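Local coordinates for protein SusD homolog (Bacteroides thetaiotaomicron, PDB 3EHM) that probably binds mucin O-glycans as a SusD-like outer-membrane lipoprotein that serves glycan utilisation in a human gut symbiont, at residues A[214-219]-A[351-356]; A[163-168]-A[220-225]. All blocks are in the same frame, centred on the assembly; numbering follows the deposited sequence.

Contact 1: A[214-219]-A[351-356]; sequences RVHFID and KAEAAL
Glu353 reaches His216 on an extended chain, with CG anti to the backbone N (chi1 -170°) and chi2 also straight. The carboxylate is thereby carried across the gap between the two backbones, whose nearest CA atoms, those of His216 and Ala354, are 8.6 Å apart. His216 NE2 donates a hydrogen bond to Glu353 OE2 at 2.7 Å. The oxygen lies at the edge of the imidazole, almost in the ring plane. The donor comes to its anti side, somewhat out of the carboxylate plane, and that plane is turned 69° from the ring. The N-H to acceptor angle of 150° makes the bond somewhat bent. Phe217 has CG anti to its own carbonyl carbon. This lays its ring against His216, with His216 CE1 over the ring centre, 3.4 Å above the plane. Phe217 CE1 also touches Glu353 OE2, 3.8 Å away. The second carboxylate oxygen, OE1, forms a salt bridge with Arg458. Both oxygens of this buried acid are therefore bonded, which should hold the carboxylate in place and probably favours its charged form. The contact joins the chain at the end of helix 197-215 to the last turns of helix 344-356. Helix 449-459 supplies Arg458, while Leu434 and Ile438 of helix 429-445 pack against the Glu353 side chain.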
loop_
_atom_site.group_PDB
_atom_site.type_symbol
_atom_site.label_atom_id
_atom_site.label_comp_id
_atom_site.label_asym_id
_atom_site.label_seq_id
_atom_site.Cartn_x
_atom_site.Cartn_y
_atom_site.Cartn_z
ATOM N N ARG A 214 -4.094 12.673 -2.276
ATOM C CA ARG A 214 -4.090 11.869 -3.495
ATOM C C ARG A 214 -4.701 12.614 -4.684
ATOM O O ARG A 214 -4.289 12.406 -5.821
ATOM C CB ARG A 214 -4.874 10.567 -3.292
ATOM C CG ARG A 214 -4.757 9.596 -4.469
ATOM C CD ARG A 214 -3.773 8.476 -4.157
ATOM N NE ARG A 214 -4.387 7.453 -3.313
ATOM C CZ ARG A 214 -3.817 6.915 -2.238
ATOM N NH1 ARG A 214 -2.607 7.299 -1.851
ATOM N NH2 ARG A 214 -4.459 5.977 -1.556
ATOM N N VAL A 215 -5.677 13.481 -4.427
ATOM C CA VAL A 215 -6.340 14.202 -5.511
ATOM C C VAL A 215 -5.895 15.642 -5.760
ATOM O O VAL A 215 -6.279 16.227 -6.771
ATOM C CB VAL A 215 -7.873 14.246 -5.300
ATOM C CG1 VAL A 215 -8.416 12.845 -5.046
ATOM C CG2 VAL A 215 -8.210 15.173 -4.141
ATOM N N HIS A 216 -5.083 16.212 -4.878
ATOM C CA HIS A 216 -4.691 17.612 -5.056
ATOM C C HIS A 216 -4.078 17.988 -6.406
ATOM O O HIS A 216 -4.309 19.095 -6.895
ATOM C CB HIS A 216 -3.807 18.078 -3.880
ATOM C CG HIS A 216 -2.335 17.873 -4.077
ATOM N ND1 HIS A 216 -1.540 18.787 -4.735
ATOM C CD2 HIS A 216 -1.507 16.893 -3.647
ATOM C CE1 HIS A 216 -0.284 18.379 -4.698
ATOM N NE2 HIS A 216 -0.235 17.232 -4.043
ATOM N N PHE A 217 -3.326 17.083 -7.029
ATOM C CA PHE A 217 -2.732 17.393 -8.327
ATOM C C PHE A 217 -3.771 17.422 -9.450
ATOM O O PHE A 217 -3.716 18.277 -10.336
ATOM C CB PHE A 217 -1.631 16.385 -8.683
ATOM C CG PHE A 217 -0.281 16.727 -8.106
ATOM C CD1 PHE A 217 0.407 15.809 -7.320
ATOM C CD2 PHE A 217 0.298 17.973 -8.346
ATOM C CE1 PHE A 217 1.655 16.125 -6.773
ATOM C CE2 PHE A 217 1.545 18.299 -7.805
ATOM C CZ PHE A 217 2.223 17.373 -7.017
ATOM N N ILE A 218 -4.715 16.489 -9.408
ATOM C CA ILE A 218 -5.755 16.395 -10.430
ATOM C C ILE A 218 -6.948 17.298 -10.134
ATOM O O ILE A 218 -7.546 17.863 -11.050
ATOM C CB ILE A 218 -6.259 14.936 -10.571
ATOM C CG1 ILE A 218 -5.148 14.054 -11.141
ATOM C CG2 ILE A 218 -7.489 14.881 -11.482
ATOM C CD1 ILE A 218 -4.763 14.390 -12.575
ATOM N N ASP A 219 -7.293 17.433 -8.857
ATOM C CA ASP A 219 -8.426 18.261 -8.460
ATOM C C ASP A 219 -8.149 18.962 -7.134
ATOM O O ASP A 219 -8.595 18.515 -6.076
ATOM C CB ASP A 219 -9.685 17.401 -8.327
ATOM C CG ASP A 219 -10.962 18.221 -8.386
ATOM O OD1 ASP A 219 -11.019 19.293 -7.749
ATOM O OD2 ASP A 219 -11.915 17.784 -9.067
ATOM N N LYS A 351 1.102 15.569 5.594
ATOM C CA LYS A 351 1.046 16.980 5.965
ATOM C C LYS A 351 2.192 17.738 5.292
ATOM O O LYS A 351 2.033 18.889 4.881
ATOM C CB LYS A 351 1.127 17.136 7.491
ATOM C CG LYS A 351 -0.103 16.603 8.213
ATOM C CD LYS A 351 -0.046 16.831 9.718
ATOM C CE LYS A 351 -0.132 18.304 10.064
ATOM N NZ LYS A 351 -0.179 18.518 11.540
ATOM N N ALA A 352 3.342 17.081 5.174
ATOM C CA ALA A 352 4.507 17.687 4.536
ATOM C C ALA A 352 4.174 18.085 3.100
ATOM O O ALA A 352 4.442 19.214 2.671
ATOM C CB ALA A 352 5.674 16.703 4.551
ATOM N N GLU A 353 3.592 17.156 2.350
ATOM C CA GLU A 353 3.228 17.439 0.968
ATOM C C GLU A 353 2.139 18.504 0.927
ATOM O O GLU A 353 2.176 19.412 0.099
ATOM C CB GLU A 353 2.720 16.181 0.259
ATOM C CG GLU A 353 2.565 16.380 -1.244
ATOM C CD GLU A 353 2.013 15.165 -1.964
ATOM O OE1 GLU A 353 2.195 14.036 -1.462
ATOM O OE2 GLU A 353 1.408 15.343 -3.044
ATOM N N ALA A 354 1.166 18.392 1.826
ATOM C CA ALA A 354 0.071 19.358 1.863
ATOM C C ALA A 354 0.610 20.770 2.065
ATOM O O ALA A 354 0.204 21.706 1.371
ATOM C CB ALA A 354 -0.901 19.003 2.976
ATOM N N ALA A 355 1.529 20.919 3.009
ATOM C CA ALA A 355 2.117 22.218 3.298
ATOM C C ALA A 355 2.969 22.702 2.129
ATOM O O ALA A 355 3.004 23.894 1.826
ATOM C CB ALA A 355 2.961 22.138 4.570
ATOM N N LEU A 356 3.646 21.770 1.468
ATOM C CA LEU A 356 4.501 22.107 0.334
ATOM C C LEU A 356 3.694 22.748 -0.797
ATOM O O LEU A 356 4.202 23.598 -1.524
ATOM C CB LEU A 356 5.215 20.851 -0.176
ATOM C CG LEU A 356 6.202 21.018 -1.339
ATOM C CD1 LEU A 356 7.337 21.940 -0.923
ATOM C CD2 LEU A 356 6.756 19.651 -1.745
#

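Contact 2: A[163-168]-A[220-225]; sequences VYRSML and ETLAKE
Leu222 overlaps two side chains of helix 160-178, with its branched end lying against Arg165 and Leu168. This is helix-to-helix packing in the mainly helical SusD fold, whose family belongs to the TPR clan. Helix 220-231 contributes the leucine from its first turn. Leu222 CG is anti to the backbone N (chi1 172°), which points the branched end at the other helix. Leu168 comes from the opposite direction, and the two leucines meet tip to tip. Leu168 CD1 lies 3.6 Å from Leu222 CD1 and 3.8 Å from Leu222 CG. Both leucines are buried, and Ile211 of helix 197-215 also touches Leu168.

Arg165 closes the more exposed margin of the contact. Its chain is extended from CG to NE and crosses the leucine. Leu222 CD2 sits over one face of the guanidinium, and the same methyl is 4.0 Å from Arg165 CG. The charged end is held from elsewhere: NH2 forms a salt bridge with Asp219, and NE forms one with Glu161. These two bonds probably fix the rotation of the guanidinium and keep that face against the leucine. Asp219 serves both sides, since its OD1 accepts a hydrogen bond from the backbone N of Leu222 as an N-cap. On the Arg165 side, the nearest approach to the leucine is from NH1 to Leu222 CD1, at 3.9 Å.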
loop_
_atom_site.group_PDB
_atom_site.type_symbol
_atom_site.label_atom_id
_atom_site.label_comp_id
_atom_site.label_asym_id
_atom_site.label_seq_id
_atom_site.Cartn_x
_atom_site.Cartn_y
_atom_site.Cartn_z
ATOM N N VAL A 163 -15.779 7.719 -7.366
ATOM C CA VAL A 163 -15.507 6.892 -6.196
ATOM C C VAL A 163 -14.838 7.763 -5.141
ATOM O O VAL A 163 -15.216 7.741 -3.967
ATOM C CB VAL A 163 -14.568 5.713 -6.541
ATOM C CG1 VAL A 163 -14.197 4.951 -5.267
ATOM C CG2 VAL A 163 -15.247 4.780 -7.541
ATOM N N TYR A 164 -13.846 8.542 -5.562
ATOM C CA TYR A 164 -13.142 9.416 -4.635
ATOM C C TYR A 164 -14.053 10.486 -4.040
ATOM O O TYR A 164 -14.066 10.685 -2.827
ATOM C CB TYR A 164 -11.933 10.064 -5.317
ATOM C CG TYR A 164 -10.656 9.278 -5.122
ATOM C CD1 TYR A 164 -10.480 8.024 -5.712
ATOM C CD2 TYR A 164 -9.641 9.767 -4.303
ATOM C CE1 TYR A 164 -9.321 7.273 -5.482
ATOM C CE2 TYR A 164 -8.484 9.030 -4.069
ATOM C CZ TYR A 164 -8.330 7.790 -4.655
ATOM O OH TYR A 164 -7.182 7.075 -4.412
ATOM N N ARG A 165 -14.819 11.172 -4.883
ATOM C CA ARG A 165 -15.724 12.210 -4.393
ATOM C C ARG A 165 -16.725 11.631 -3.401
ATOM O O ARG A 165 -17.018 12.243 -2.375
ATOM C CB ARG A 165 -16.494 12.854 -5.553
ATOM C CG ARG A 165 -15.661 13.773 -6.425
ATOM C CD ARG A 165 -16.481 14.372 -7.564
ATOM N NE ARG A 165 -15.684 15.309 -8.349
ATOM C CZ ARG A 165 -15.306 16.509 -7.919
ATOM N NH1 ARG A 165 -15.657 16.921 -6.708
ATOM N NH2 ARG A 165 -14.575 17.294 -8.697
ATOM N N SER A 166 -17.241 10.445 -3.718
ATOM C CA SER A 166 -18.228 9.778 -2.876
ATOM C C SER A 166 -17.651 9.259 -1.562
ATOM O O SER A 166 -18.307 9.334 -0.518
ATOM C CB SER A 166 -18.873 8.625 -3.651
ATOM O OG SER A 166 -19.452 9.093 -4.861
HETATM N N MSE A 167 -16.429 8.739 -1.603
HETATM C CA MSE A 167 -15.804 8.219 -0.395
HETATM C C MSE A 167 -15.493 9.326 0.606
HETATM O O MSE A 167 -15.627 9.133 1.814
HETATM C CB MSE A 167 -14.525 7.453 -0.731
HETATM C CG MSE A 167 -14.015 6.624 0.432
HETATM SE SE MSE A 167 -12.432 5.622 -0.014
HETATM C CE MSE A 167 -13.118 4.582 -1.488
ATOM N N LEU A 168 -15.070 10.487 0.109
ATOM C CA LEU A 168 -14.766 11.611 0.990
ATOM C C LEU A 168 -16.037 12.052 1.720
ATOM O O LEU A 168 -16.020 12.327 2.921
ATOM C CB LEU A 168 -14.179 12.776 0.184
ATOM C CG LEU A 168 -12.706 12.656 -0.233
ATOM C CD1 LEU A 168 -12.365 13.719 -1.259
ATOM C CD2 LEU A 168 -11.808 12.788 0.998
ATOM N N GLU A 220 -7.418 20.069 -7.197
ATOM C CA GLU A 220 -7.079 20.824 -5.998
ATOM C C GLU A 220 -8.313 21.308 -5.231
ATOM O O GLU A 220 -8.303 21.374 -3.998
ATOM C CB GLU A 220 -6.193 22.013 -6.372
ATOM C CG GLU A 220 -5.863 22.921 -5.208
ATOM C CD GLU A 220 -4.867 24.000 -5.577
ATOM O OE1 GLU A 220 -4.997 24.585 -6.675
ATOM O OE2 GLU A 220 -3.959 24.270 -4.762
ATOM N N THR A 221 -9.373 21.646 -5.956
ATOM C CA THR A 221 -10.602 22.119 -5.326
ATOM C C THR A 221 -11.173 21.047 -4.397
ATOM O O THR A 221 -11.521 21.331 -3.253
ATOM C CB THR A 221 -11.660 22.492 -6.387
ATOM O OG1 THR A 221 -11.151 23.538 -7.228
ATOM C CG2 THR A 221 -12.938 22.969 -5.719
ATOM N N LEU A 222 -11.264 19.815 -4.890
ATOM C CA LEU A 222 -11.781 18.714 -4.081
ATOM C C LEU A 222 -10.875 18.491 -2.879
ATOM O O LEU A 222 -11.351 18.232 -1.773
ATOM C CB LEU A 222 -11.857 17.425 -4.905
ATOM C CG LEU A 222 -12.204 16.154 -4.124
ATOM C CD1 LEU A 222 -13.589 16.279 -3.503
ATOM C CD2 LEU A 222 -12.145 14.957 -5.059
ATOM N N ALA A 223 -9.566 18.589 -3.099
ATOM C CA ALA A 223 -8.598 18.401 -2.023
ATOM C C ALA A 223 -8.869 19.410 -0.918
ATOM O O ALA A 223 -8.932 19.059 0.259
ATOM C CB ALA A 223 -7.181 18.573 -2.554
ATOM N N LYS A 224 -9.038 20.668 -1.309
ATOM C CA LYS A 224 -9.306 21.738 -0.355
ATOM C C LYS A 224 -10.683 21.608 0.294
ATOM O O LYS A 224 -10.908 22.118 1.386
ATOM C CB LYS A 224 -9.203 23.096 -1.054
ATOM C CG LYS A 224 -7.806 23.445 -1.549
ATOM C CD LYS A 224 -7.823 24.744 -2.346
ATOM C CE LYS A 224 -6.423 25.198 -2.726
ATOM N NZ LYS A 224 -6.456 26.364 -3.659
ATOM N N GLU A 225 -11.607 20.928 -0.377
ATOM C CA GLU A 225 -12.950 20.762 0.167
ATOM C C GLU A 225 -12.959 19.870 1.407
ATOM O O GLU A 225 -13.890 19.940 2.207
ATOM C CB GLU A 225 -13.894 20.165 -0.889
ATOM C CG GLU A 225 -15.381 20.307 -0.553
ATOM C CD GLU A 225 -16.293 19.541 -1.506
ATOM O OE1 GLU A 225 -15.922 19.368 -2.688
ATOM O OE2 GLU A 225 -17.393 19.121 -1.074
#

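From the N terminus, the chain first passes 163-168 on helix 160-178. It then runs through helix 197-215 into 214-219 and straight on into 220-225, where contact 2 closes a loop of 51 residues. Contact 1 closes later, at 351-356, after a further 131 residues counted from 219. The segments alternate along the chain, so the two contacts cross. They meet at the junction of helices 197-215 and 220-231. There Val215 CG1 packs 3.4 Å from Tyr164 CD2, Arg214 NE probably hydrogen-bonds to Tyr164 OH, and His216 CA packs on Ala223 CB. Together they tie helix 160-178, this junction and helix 344-356 into one helical region.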